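Local coordinates for ABC transporter binding protein AcbH (Actinoplanes, PDB 3OO8), which serves as the extracellular solute-binding protein of an ABC transporter, recognising beta-D-galactopyranose as its exclusive substrate, at residues A[369-374]-A[378-383]; A[208-211]-A[216-219]; A[191-196]-A[227-232]; A[220-225]-A[401-406]. The protein carries 2 engineered substitutions. All blocks are in the same frame, centred on the assembly; numbering follows the deposited sequence.

Contact 1 of 4, residues A[369-374]-A[378-383]. Engineered in segment 369-374: Glu372 (natural residue Asp).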
loop_
_atom_site.group_PDB
_atom_site.type_symbol
_atom_site.label_atom_id
_atom_site.label_comp_id
_atom_site.label_asym_id
_atom_site.label_seq_id
_atom_site.Cartn_x
_atom_site.Cartn_y
_atom_site.Cartn_z
ATOM N N GLN A 369 -4.850 0.021 -0.839
ATOM C CA GLN A 369 -3.624 -0.209 -1.611
ATOM C C GLN A 369 -2.875 1.078 -1.927
ATOM O O GLN A 369 -1.995 1.051 -2.794
ATOM C CB GLN A 369 -4.011 -0.818 -2.957
ATOM C CG GLN A 369 -4.781 -2.135 -2.834
ATOM C CD GLN A 369 -4.008 -3.180 -2.017
ATOM O OE1 GLN A 369 -2.829 -3.422 -2.256
ATOM N NE2 GLN A 369 -4.689 -3.834 -1.079
ATOM N N PHE A 370 -3.226 2.151 -1.207
ATOM C CA PHE A 370 -2.722 3.538 -1.428
ATOM C C PHE A 370 -3.498 4.177 -2.570
ATOM O O PHE A 370 -3.885 3.504 -3.515
ATOM C CB PHE A 370 -1.202 3.590 -1.647
ATOM C CG PHE A 370 -0.640 4.995 -1.655
ATOM C CD1 PHE A 370 -0.550 5.751 -0.483
ATOM C CD2 PHE A 370 -0.159 5.531 -2.842
ATOM C CE1 PHE A 370 -0.005 7.046 -0.512
ATOM C CE2 PHE A 370 0.382 6.819 -2.862
ATOM C CZ PHE A 370 0.452 7.563 -1.697
ATOM N N MET A 371 -3.748 5.475 -2.464
ATOM C CA MET A 371 -4.612 6.135 -3.454
ATOM C C MET A 371 -4.187 5.908 -4.898
ATOM O O MET A 371 -5.030 5.711 -5.774
ATOM C CB MET A 371 -4.720 7.633 -3.153
ATOM C CG MET A 371 -5.789 8.283 -4.049
ATOM S SD MET A 371 -5.856 10.091 -3.866
ATOM C CE MET A 371 -6.388 10.255 -2.154
ATOM N N GLU A 372 -2.886 5.901 -5.154
ATOM C CA GLU A 372 -2.396 5.698 -6.518
ATOM C C GLU A 372 -2.779 4.364 -7.171
ATOM O O GLU A 372 -2.744 4.249 -8.412
ATOM C CB GLU A 372 -0.889 5.863 -6.544
ATOM C CG GLU A 372 -0.472 7.279 -6.305
ATOM C CD GLU A 372 -0.098 7.997 -7.559
ATOM O OE1 GLU A 372 -0.741 7.775 -8.626
ATOM O OE2 GLU A 372 0.879 8.778 -7.452
ATOM N N ARG A 373 -3.116 3.370 -6.354
ATOM C CA ARG A 373 -3.519 2.062 -6.863
ATOM C C ARG A 373 -4.998 1.821 -6.670
ATOM O O ARG A 373 -5.581 0.993 -7.381
ATOM C CB ARG A 373 -2.716 0.955 -6.157
ATOM C CG ARG A 373 -1.246 0.984 -6.498
ATOM C CD ARG A 373 -0.532 -0.159 -5.785
ATOM N NE ARG A 373 0.849 -0.305 -6.251
ATOM C CZ ARG A 373 1.614 -1.362 -5.960
ATOM N NH1 ARG A 373 1.116 -2.336 -5.230
ATOM N NH2 ARG A 373 2.857 -1.460 -6.427
ATOM N N ASP A 374 -5.641 2.539 -5.747
ATOM C CA ASP A 374 -7.076 2.290 -5.532
ATOM C C ASP A 374 -8.001 3.071 -6.469
ATOM O O ASP A 374 -9.182 2.730 -6.606
ATOM C CB ASP A 374 -7.486 2.550 -4.069
ATOM C CG ASP A 374 -7.134 1.386 -3.150
ATOM O OD1 ASP A 374 -7.373 0.225 -3.574
ATOM O OD2 ASP A 374 -6.716 1.668 -2.011
ATOM N N ASP A 378 -5.027 9.118 -13.345
ATOM C CA ASP A 378 -5.430 10.490 -13.619
ATOM C C ASP A 378 -6.117 11.105 -12.381
ATOM O O ASP A 378 -5.931 12.302 -12.100
ATOM C CB ASP A 378 -6.404 10.545 -14.805
ATOM C CG ASP A 378 -5.708 10.511 -16.172
ATOM O OD1 ASP A 378 -4.468 10.541 -16.259
ATOM O OD2 ASP A 378 -6.459 10.431 -17.163
ATOM N N MET A 379 -6.901 10.304 -11.658
ATOM C CA MET A 379 -7.638 10.822 -10.477
ATOM C C MET A 379 -6.677 11.053 -9.317
ATOM O O MET A 379 -6.692 12.103 -8.689
ATOM C CB MET A 379 -8.789 9.889 -10.086
ATOM C CG MET A 379 -9.766 10.488 -9.029
ATOM S SD MET A 379 -10.614 11.996 -9.580
ATOM C CE MET A 379 -9.988 13.257 -8.448
ATOM N N ALA A 380 -5.824 10.072 -9.022
ATOM C CA ALA A 380 -4.795 10.321 -8.000
ATOM C C ALA A 380 -3.897 11.503 -8.314
ATOM O O ALA A 380 -3.543 12.271 -7.409
ATOM C CB ALA A 380 -3.960 9.058 -7.784
ATOM N N ASN A 381 -3.499 11.644 -9.577
ATOM C CA ASN A 381 -2.611 12.767 -9.937
ATOM C C ASN A 381 -3.315 14.105 -9.770
ATOM O O ASN A 381 -2.705 15.093 -9.325
ATOM C CB ASN A 381 -2.084 12.630 -11.366
ATOM C CG ASN A 381 -1.056 11.529 -11.484
ATOM O OD1 ASN A 381 -0.374 11.197 -10.510
ATOM N ND2 ASN A 381 -0.958 10.930 -12.670
ATOM N N ALA A 382 -4.608 14.127 -10.036
ATOM C CA ALA A 382 -5.378 15.360 -9.891
ATOM C C ALA A 382 -5.425 15.728 -8.400
ATOM O O ALA A 382 -5.370 16.908 -8.024
ATOM C CB ALA A 382 -6.797 15.152 -10.459
ATOM N N MET A 383 -5.549 14.712 -7.538
ATOM C CA MET A 383 -5.635 14.968 -6.097
ATOM C C MET A 383 -4.323 15.474 -5.526
ATOM O O MET A 383 -4.325 16.171 -4.528
ATOM C CB MET A 383 -6.075 13.719 -5.306
ATOM C CG MET A 383 -7.520 13.291 -5.566
ATOM S SD MET A 383 -8.724 14.642 -5.374
ATOM C CE MET A 383 -8.383 15.203 -3.707
#

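Contact 2 of 4, residues A[208-211]-A[216-219]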
loop_
_atom_site.group_PDB
_atom_site.type_symbol
_atom_site.label_atom_id
_atom_site.label_comp_id
_atom_site.label_asym_id
_atom_site.label_seq_id
_atom_site.Cartn_x
_atom_site.Cartn_y
_atom_site.Cartn_z
ATOM N N ILE A 208 -13.356 3.089 -0.733
ATOM C CA ILE A 208 -13.303 2.453 -2.048
ATOM C C ILE A 208 -14.378 3.030 -2.995
ATOM O O ILE A 208 -14.096 3.257 -4.174
ATOM C CB ILE A 208 -13.357 0.884 -1.971
ATOM C CG1 ILE A 208 -12.226 0.348 -1.093
ATOM C CG2 ILE A 208 -13.204 0.285 -3.355
ATOM C CD1 ILE A 208 -10.813 0.841 -1.532
ATOM N N LYS A 209 -15.576 3.306 -2.477
ATOM C CA LYS A 209 -16.631 3.936 -3.287
ATOM C C LYS A 209 -16.158 5.273 -3.811
ATOM O O LYS A 209 -16.351 5.590 -4.998
ATOM C CB LYS A 209 -17.915 4.110 -2.487
ATOM C CG LYS A 209 -18.757 2.841 -2.320
ATOM C CD LYS A 209 -19.963 3.180 -1.456
ATOM C CE LYS A 209 -20.926 2.021 -1.373
ATOM N NZ LYS A 209 -22.037 2.396 -0.452
ATOM N N LEU A 210 -15.498 6.046 -2.940
ATOM C CA LEU A 210 -14.978 7.338 -3.351
ATOM C C LEU A 210 -13.914 7.159 -4.439
ATOM O O LEU A 210 -13.904 7.867 -5.446
ATOM C CB LEU A 210 -14.391 8.114 -2.158
ATOM C CG LEU A 210 -13.870 9.528 -2.460
ATOM C CD1 LEU A 210 -14.983 10.472 -2.921
ATOM C CD2 LEU A 210 -13.122 10.133 -1.270
ATOM N N MET A 211 -13.022 6.181 -4.235
ATOM C CA MET A 211 -12.008 5.869 -5.237
ATOM C C MET A 211 -12.598 5.504 -6.573
ATOM O O MET A 211 -12.013 5.863 -7.588
ATOM C CB MET A 211 -11.098 4.738 -4.762
ATOM C CG MET A 211 -10.221 5.188 -3.588
ATOM S SD MET A 211 -9.133 6.614 -3.648
ATOM C CE MET A 211 -10.149 7.942 -3.020
ATOM N N PRO A 216 -19.459 11.092 -4.760
ATOM C CA PRO A 216 -18.721 12.230 -5.334
ATOM C C PRO A 216 -17.750 12.906 -4.361
ATOM O O PRO A 216 -17.903 12.762 -3.148
ATOM C CB PRO A 216 -19.826 13.233 -5.669
ATOM C CG PRO A 216 -20.924 12.899 -4.731
ATOM C CD PRO A 216 -20.826 11.448 -4.346
ATOM N N TRP A 217 -16.770 13.622 -4.902
ATOM C CA TRP A 217 -15.791 14.308 -4.070
ATOM C C TRP A 217 -16.414 15.435 -3.297
ATOM O O TRP A 217 -15.767 15.948 -2.411
ATOM C CB TRP A 217 -14.596 14.789 -4.888
ATOM C CG TRP A 217 -13.729 13.608 -5.284
ATOM C CD1 TRP A 217 -13.924 12.777 -6.352
ATOM C CD2 TRP A 217 -12.616 13.086 -4.549
ATOM N NE1 TRP A 217 -12.954 11.786 -6.351
ATOM C CE2 TRP A 217 -12.156 11.949 -5.247
ATOM C CE3 TRP A 217 -11.947 13.490 -3.373
ATOM C CZ2 TRP A 217 -11.039 11.208 -4.825
ATOM C CZ3 TRP A 217 -10.818 12.740 -2.946
ATOM C CH2 TRP A 217 -10.390 11.614 -3.678
ATOM N N THR A 218 -17.644 15.811 -3.641
ATOM C CA THR A 218 -18.386 16.852 -2.931
ATOM C C THR A 218 -19.158 16.286 -1.744
ATOM O O THR A 218 -19.844 17.027 -1.030
ATOM C CB THR A 218 -19.374 17.547 -3.875
ATOM O OG1 THR A 218 -20.022 16.545 -4.683
ATOM C CG2 THR A 218 -18.640 18.530 -4.761
ATOM N N ASP A 219 -19.051 14.976 -1.526
ATOM C CA ASP A 219 -19.816 14.352 -0.453
ATOM C C ASP A 219 -19.408 14.875 0.914
ATOM O O ASP A 219 -18.236 15.172 1.121
ATOM C CB ASP A 219 -19.629 12.845 -0.486
ATOM C CG ASP A 219 -20.565 12.132 0.458
ATOM O OD1 ASP A 219 -21.734 11.924 0.068
ATOM O OD2 ASP A 219 -20.133 11.744 1.567
HETATM O O HOH W 1 -12.809 9.159 -7.732
#

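Contact 3 of 4, residues A[191-196]-A[227-232]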
loop_
_atom_site.group_PDB
_atom_site.type_symbol
_atom_site.label_atom_id
_atom_site.label_comp_id
_atom_site.label_asym_id
_atom_site.label_seq_id
_atom_site.Cartn_x
_atom_site.Cartn_y
_atom_site.Cartn_z
ATOM N N LEU A 191 -1.029 11.998 0.018
ATOM C CA LEU A 191 -2.196 11.171 -0.316
ATOM C C LEU A 191 -2.434 10.150 0.796
ATOM O O LEU A 191 -3.579 9.778 1.057
ATOM C CB LEU A 191 -1.994 10.441 -1.636
ATOM C CG LEU A 191 -1.703 11.307 -2.880
ATOM C CD1 LEU A 191 -1.712 10.407 -4.117
ATOM C CD2 LEU A 191 -2.789 12.398 -2.952
ATOM N N GLY A 192 -1.361 9.694 1.444
ATOM C CA GLY A 192 -1.493 8.710 2.537
ATOM C C GLY A 192 -2.264 9.263 3.722
ATOM O O GLY A 192 -2.912 8.522 4.449
ATOM N N THR A 193 -2.105 10.556 3.999
ATOM C CA THR A 193 -2.853 11.172 5.088
ATOM C C THR A 193 -4.351 11.253 4.722
ATOM O O THR A 193 -5.219 10.988 5.568
ATOM C CB THR A 193 -2.269 12.541 5.470
ATOM O OG1 THR A 193 -1.011 12.310 6.120
ATOM C CG2 THR A 193 -3.204 13.247 6.429
ATOM N N PHE A 194 -4.649 11.617 3.478
ATOM C CA PHE A 194 -6.043 11.615 3.041
ATOM C C PHE A 194 -6.646 10.221 3.242
ATOM O O PHE A 194 -7.714 10.067 3.866
ATOM C CB PHE A 194 -6.242 12.030 1.575
ATOM C CG PHE A 194 -7.689 11.975 1.170
ATOM C CD1 PHE A 194 -8.521 13.088 1.339
ATOM C CD2 PHE A 194 -8.249 10.782 0.703
ATOM C CE1 PHE A 194 -9.853 13.021 1.026
ATOM C CE2 PHE A 194 -9.611 10.698 0.411
ATOM C CZ PHE A 194 -10.403 11.828 0.562
ATOM N N ASP A 195 -5.932 9.217 2.743
ATOM C CA ASP A 195 -6.424 7.850 2.840
ATOM C C ASP A 195 -6.721 7.416 4.263
ATOM O O ASP A 195 -7.764 6.827 4.541
ATOM C CB ASP A 195 -5.412 6.866 2.272
ATOM C CG ASP A 195 -5.210 7.005 0.779
ATOM O OD1 ASP A 195 -5.989 7.662 0.047
ATOM O OD2 ASP A 195 -4.190 6.360 0.350
ATOM N N ILE A 196 -5.787 7.654 5.172
ATOM C CA ILE A 196 -5.961 7.136 6.531
ATOM C C ILE A 196 -7.075 7.880 7.286
ATOM O O ILE A 196 -7.829 7.252 8.051
ATOM C CB ILE A 196 -4.618 7.079 7.319
ATOM C CG1 ILE A 196 -4.685 6.118 8.512
ATOM C CG2 ILE A 196 -4.112 8.475 7.771
ATOM C CD1 ILE A 196 -5.190 4.695 8.206
ATOM N N ASP A 227 -11.812 18.611 7.275
ATOM C CA ASP A 227 -12.053 19.279 8.563
ATOM C C ASP A 227 -11.174 18.660 9.639
ATOM O O ASP A 227 -10.553 19.384 10.419
ATOM C CB ASP A 227 -13.534 19.280 8.950
ATOM C CG ASP A 227 -14.349 20.270 8.122
ATOM O OD1 ASP A 227 -13.776 21.209 7.549
ATOM O OD2 ASP A 227 -15.587 20.113 8.059
ATOM N N GLN A 228 -11.044 17.333 9.634
ATOM C CA GLN A 228 -10.155 16.685 10.608
ATOM C C GLN A 228 -8.709 17.066 10.322
ATOM O O GLN A 228 -7.897 17.277 11.232
ATOM C CB GLN A 228 -10.305 15.152 10.554
ATOM C CG GLN A 228 -9.857 14.449 11.846
ATOM C CD GLN A 228 -10.981 14.176 12.859
ATOM O OE1 GLN A 228 -12.179 14.314 12.566
ATOM N NE2 GLN A 228 -10.590 13.718 14.048
ATOM N N TRP A 229 -8.376 17.179 9.045
ATOM C CA TRP A 229 -7.003 17.493 8.661
ATOM C C TRP A 229 -6.652 18.925 9.085
ATOM O O TRP A 229 -5.483 19.221 9.379
ATOM C CB TRP A 229 -6.826 17.324 7.148
ATOM C CG TRP A 229 -5.411 17.129 6.678
ATOM C CD1 TRP A 229 -4.238 17.587 7.279
ATOM C CD2 TRP A 229 -5.012 16.527 5.451
ATOM N NE1 TRP A 229 -3.154 17.247 6.505
ATOM C CE2 TRP A 229 -3.596 16.590 5.378
ATOM C CE3 TRP A 229 -5.721 15.897 4.412
ATOM C CZ2 TRP A 229 -2.875 16.068 4.299
ATOM C CZ3 TRP A 229 -5.001 15.374 3.322
ATOM C CH2 TRP A 229 -3.591 15.438 3.287
ATOM N N ARG A 230 -7.659 19.811 9.110
ATOM C CA ARG A 230 -7.399 21.189 9.578
ATOM C C ARG A 230 -6.832 21.136 10.980
ATOM O O ARG A 230 -5.926 21.913 11.315
ATOM C CB ARG A 230 -8.657 22.077 9.504
ATOM C CG ARG A 230 -8.951 22.498 8.071
ATOM C CD ARG A 230 -10.273 23.232 7.890
ATOM N NE ARG A 230 -10.478 24.334 8.824
ATOM C CZ ARG A 230 -11.546 24.452 9.612
ATOM N NH1 ARG A 230 -12.523 23.545 9.572
ATOM N NH2 ARG A 230 -11.653 25.492 10.421
ATOM N N GLU A 231 -7.360 20.243 11.800
ATOM C CA GLU A 231 -6.836 20.090 13.158
ATOM C C GLU A 231 -5.432 19.495 13.139
ATOM O O GLU A 231 -4.489 20.034 13.742
ATOM C CB GLU A 231 -7.733 19.237 14.041
ATOM C CG GLU A 231 -7.061 19.013 15.386
ATOM C CD GLU A 231 -7.917 18.349 16.430
ATOM O OE1 GLU A 231 -8.857 17.602 16.069
ATOM O OE2 GLU A 231 -7.621 18.565 17.623
ATOM N N LEU A 232 -5.288 18.386 12.418
ATOM C CA LEU A 232 -4.011 17.686 12.308
ATOM C C LEU A 232 -2.868 18.598 11.847
ATOM O O LEU A 232 -1.745 18.475 12.344
ATOM C CB LEU A 232 -4.141 16.486 11.335
ATOM C CG LEU A 232 -2.904 15.587 11.163
ATOM C CD1 LEU A 232 -2.483 14.867 12.428
ATOM C CD2 LEU A 232 -3.118 14.598 10.019
#

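Contact 4 of 4, residues A[220-225]-A[401-406]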
loop_
_atom_site.group_PDB
_atom_site.type_symbol
_atom_site.label_atom_id
_atom_site.label_comp_id
_atom_site.label_asym_id
_atom_site.label_seq_id
_atom_site.Cartn_x
_atom_site.Cartn_y
_atom_site.Cartn_z
ATOM N N PRO A 220 -20.365 15.000 1.860
ATOM C CA PRO A 220 -19.930 15.556 3.146
ATOM C C PRO A 220 -18.871 14.719 3.868
ATOM O O PRO A 220 -18.176 15.255 4.715
ATOM C CB PRO A 220 -21.218 15.573 3.979
ATOM C CG PRO A 220 -22.314 15.715 2.964
ATOM C CD PRO A 220 -21.836 14.962 1.735
ATOM N N GLY A 221 -18.776 13.422 3.570
ATOM C CA GLY A 221 -17.736 12.611 4.223
ATOM C C GLY A 221 -16.343 13.123 3.885
ATOM O O GLY A 221 -15.401 12.948 4.674
ATOM N N VAL A 222 -16.206 13.689 2.686
ATOM C CA VAL A 222 -14.942 14.257 2.242
ATOM C C VAL A 222 -14.664 15.561 2.969
ATOM O O VAL A 222 -13.522 15.860 3.332
ATOM C CB VAL A 222 -14.892 14.420 0.709
ATOM C CG1 VAL A 222 -13.627 15.115 0.294
ATOM C CG2 VAL A 222 -14.923 13.055 0.068
ATOM N N THR A 223 -15.709 16.355 3.174
ATOM C CA THR A 223 -15.558 17.578 3.952
ATOM C C THR A 223 -15.066 17.226 5.344
ATOM O O THR A 223 -14.183 17.903 5.872
ATOM C CB THR A 223 -16.899 18.338 4.096
ATOM O OG1 THR A 223 -17.543 18.414 2.811
ATOM C CG2 THR A 223 -16.618 19.764 4.610
ATOM N N LYS A 224 -15.594 16.158 5.907
ATOM C CA LYS A 224 -15.212 15.739 7.257
ATOM C C LYS A 224 -13.764 15.311 7.338
ATOM O O LYS A 224 -13.100 15.560 8.360
ATOM C CB LYS A 224 -16.113 14.634 7.761
ATOM C CG LYS A 224 -17.520 15.070 8.144
ATOM C CD LYS A 224 -18.260 13.859 8.646
ATOM C CE LYS A 224 -17.780 12.648 7.859
ATOM N NZ LYS A 224 -18.721 11.526 7.842
ATOM N N VAL A 225 -13.278 14.645 6.289
ATOM C CA VAL A 225 -11.840 14.335 6.204
ATOM C C VAL A 225 -10.969 15.578 6.276
ATOM O O VAL A 225 -10.030 15.654 7.071
ATOM C CB VAL A 225 -11.484 13.500 4.952
ATOM C CG1 VAL A 225 -9.947 13.427 4.761
ATOM C CG2 VAL A 225 -12.093 12.119 5.048
ATOM N N THR A 401 -13.137 24.618 -2.496
ATOM C CA THR A 401 -12.499 24.693 -3.813
ATOM C C THR A 401 -11.991 23.314 -4.229
ATOM O O THR A 401 -12.206 22.850 -5.362
ATOM C CB THR A 401 -11.343 25.688 -3.791
ATOM O OG1 THR A 401 -11.873 26.980 -3.459
ATOM C CG2 THR A 401 -10.664 25.754 -5.150
ATOM N N VAL A 402 -11.342 22.648 -3.278
ATOM C CA VAL A 402 -10.766 21.318 -3.523
ATOM C C VAL A 402 -11.851 20.312 -3.852
ATOM O O VAL A 402 -11.718 19.516 -4.786
ATOM C CB VAL A 402 -9.923 20.859 -2.305
ATOM C CG1 VAL A 402 -9.675 19.351 -2.337
ATOM C CG2 VAL A 402 -8.635 21.677 -2.261
ATOM N N GLN A 403 -12.955 20.359 -3.112
ATOM C CA GLN A 403 -14.024 19.413 -3.384
ATOM C C GLN A 403 -14.628 19.599 -4.770
ATOM O O GLN A 403 -14.911 18.605 -5.469
ATOM C CB GLN A 403 -15.102 19.419 -2.297
ATOM C CG GLN A 403 -14.593 18.887 -0.944
ATOM C CD GLN A 403 -15.727 18.587 0.026
ATOM O OE1 GLN A 403 -16.461 17.577 -0.108
ATOM N NE2 GLN A 403 -15.880 19.447 1.014
ATOM N N LYS A 404 -14.880 20.855 -5.140
ATOM C CA LYS A 404 -15.455 21.133 -6.447
ATOM C C LYS A 404 -14.479 20.733 -7.554
ATOM O O LYS A 404 -14.858 20.028 -8.508
ATOM C CB LYS A 404 -15.884 22.601 -6.586
ATOM C CG LYS A 404 -16.125 22.980 -8.046
ATOM C CD LYS A 404 -16.701 24.372 -8.194
ATOM C CE LYS A 404 -18.187 24.406 -7.814
ATOM N NZ LYS A 404 -19.044 23.555 -8.722
ATOM N N SER A 405 -13.219 21.155 -7.412
ATOM C CA SER A 405 -12.210 20.811 -8.415
ATOM C C SER A 405 -12.020 19.300 -8.571
ATOM O O SER A 405 -11.933 18.765 -9.682
ATOM C CB SER A 405 -10.879 21.479 -8.121
ATOM O OG SER A 405 -10.968 22.895 -8.211
ATOM N N ALA A 406 -12.004 18.593 -7.447
ATOM C CA ALA A 406 -11.846 17.138 -7.503
ATOM C C ALA A 406 -13.041 16.460 -8.168
ATOM O O ALA A 406 -12.855 15.564 -8.995
ATOM C CB ALA A 406 -11.637 16.594 -6.068
#

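Contact 1 of 4, residues A[369-374]-A[378-383]
The first torsion of Met371 sets CG opposite the backbone N (chi1 -171°) and the next keeps the chain straight, so that it reaches toward Met383 before bending at its last bond. SD then lies 3.9 Å from Met383 CB and 4.0 Å from Met383 CG, the two side chains crossing at roughly a right angle. An unbranched, polarisable thioether suits this spot, since it follows the relief of a helix flank without demanding a polar partner. On the way, Met371 CG passes 4.2 Å from Ala380 CB. Ala380 is small enough to let the short helix 371-374 come close, its CB lying only 3.9 Å from Glu372 CA.

These two helices follow one another near the sugar pocket of this class 2 solute-binding fold. Glu372, an engineered replacement of aspartate, and Arg373 occupy galactose-binding positions; the sugar is absent here, but Arg373 NE hydrogen-bonds a glycerol, probably from the crystallisation liquor, and its NH1 forms a salt bridge with Asp301. Glu372 folds back at its second torsion (chi2 -101°), bringing OE1 to 3.6 Å from Ala380 CB. The side chain of Asn381 crosses that of Glu372, with its amide plane perpendicular to the carboxylate; its OD1 is 3.9 Å from Glu372 OE1, a contact of two oxygens and not a bond.

The short helix is tied at its start. Phe370, at the N-cap position, uses its carbonyl oxygen to accept from both Arg373 N and Asp374 N. Asp374 turns back to receive Gln369 N on the syn side of OD2, at 2.8 Å and 33° out of the carboxylate plane.

Contact 2 of 4, residues A[208-211]-A[216-219]
Water 1 is held from both sides of the contact: it donates to Leu210 O at 2.8 Å and accepts from Trp217 NE1 at 3.0 Å. It sits in the plane of the indole, at its edge, which is where the N-H points, and so it links the one polar atom of a buried ring to a carbonyl near the end of helix 204-212.

The rest of the meeting is apolar. Leu210 lies across one face of Trp217 at about a right angle, with CD1 3.9 Å from the centroid of the five-membered ring and 11° off its normal, a CH-pi contact. Its other methyl, CD2, is 3.9 Å from Trp217 CZ3, over the six-membered part. A first torsion near 180° (chi1 -177°) lays both methyls of the leucine on this one face. Two branches serve better here than one chain, because they cover both halves of a bicyclic ring. Met211 bends twice, which brings CE to 3.7 Å from Trp217 CH2 at an oblique approach.

Pro216 O, 3.7 Å from Leu210 CD1, accepts Asp219 N at 3.0 Å and closes a type I beta turn. Asp219 OD2 in turn receives both Gly221 N and Tyr206 OH. The arrangement is a tight helix-to-helix connection, a type I turn leading into an aspartate N-cap at the start of helix 220-232.

Contact 3 of 4, residues A[191-196]-A[227-232]
Helices 191-196 and 227-232 pass with their axes 11.0 Å apart and their directions at 123°, between perpendicular and antiparallel, and the nearest alpha carbons, those of Phe194 and Trp229, are 8.2 Å apart. A single ring fills most of that separation. Trp229 extends its indole from one helix to the other, and the methyl of Thr193 settles on its face: CG2 lies 3.6 Å from the centroid of the six-membered ring, 16° off the normal, in a CH-pi contact. Thr193 offers this methyl because CG2 stands opposite its backbone N. Threonine fits here, since its short beta-branched side chain lets the ring come close to the helix backbone.

Both helices of this class 2 solute-binding fold also pack on helix 377-392, helix 191-201 through Leu191 on Ile384 and Ile387 and helix 220-232 through Trp229 on Ile387. Thr193 lies near the sugar site, its side chain about 6 Å from that of Trp142, a galactose-binding residue.

Further along the indole, CZ3 approaches Phe194, 3.8 Å from its backbone N and 4.0 Å from CB. Leu232, one turn after Trp229, adds CD2 at 3.8 Å from Thr193 CG2, so the methyl is flanked by an aliphatic branch as well as the ring. The polar end of the tryptophan is satisfied elsewhere, NE1 donating to Gln236 OE1, while the ring of Phe390 meets the indole at an inclined angle.

Contact 4 of 4, residues A[220-225]-A[401-406]
This is a small helix-to-helix contact made by one long polar side chain, joining the first turns of helix 220-232 to helix 396-413, which lies at the C-terminal end of the chain and away from the sugar site. Gln403 carries one side of it alone. The nearest alpha carbons, those of Val222 and Gln403, are 7.7 Å apart, and an extended glutamine spans such a gap: CG leaves beside the backbone N (chi1 -67°) and the chain then runs straight on to the amide.

Val222 and Gln403 run alongside one another, pointing opposite ways. The valine lies along the end of the glutamine, against CG and the amide, with Val222 CB 3.6 Å from the atom modelled as Gln403 OE1 and Val222 CG1 4.1 Å from Gln403 CG. Thr223 meets the amide at about a right angle. Its hydroxyl is turned to the backbone N side (chi1 -47°), and OG1 stands 2.7 Å from the atom modelled as Gln403 NE2 and 3.2 Å from the one modelled as OE1. Val222 also touches Leu210 and Tyr206, and Ala406 packs on Met383 and Trp217.

The two ends of the amide look alike in electron density, and this one is probably turned over in the model. As built, Gln403 OE1 and the nearby Trp217 O would be two acceptors facing each other, which supports the reversed reading. Turned over, the amide would probably place its NH2 beside that carbonyl and its oxygen beside Thr223 OG1, where a hydrogen bond may form.

In the fold
Trp217 and Phe194 tie the four contacts together. The indole of contact 2 touches contact 1 through Met383 CE, 3.5 Å from Trp217 CZ3, and contact 3 through Phe194 CZ, 3.6 Å from the same Trp217 atom. Phe194 CD1 also reaches Val225 CG1 of contact 4, at 3.7 Å; contacts 3 and 4 share helix 220-232. Contact 1 bears directly on the pocket, since it contains two galactose-binding positions. Contact 2 stands one layer behind, the side chain of Met211 being about 9 Å from that of Glu372. Contact 4 lies away from the sugar site, its centre farthest of the four from the centre of the chain, about 23 Å.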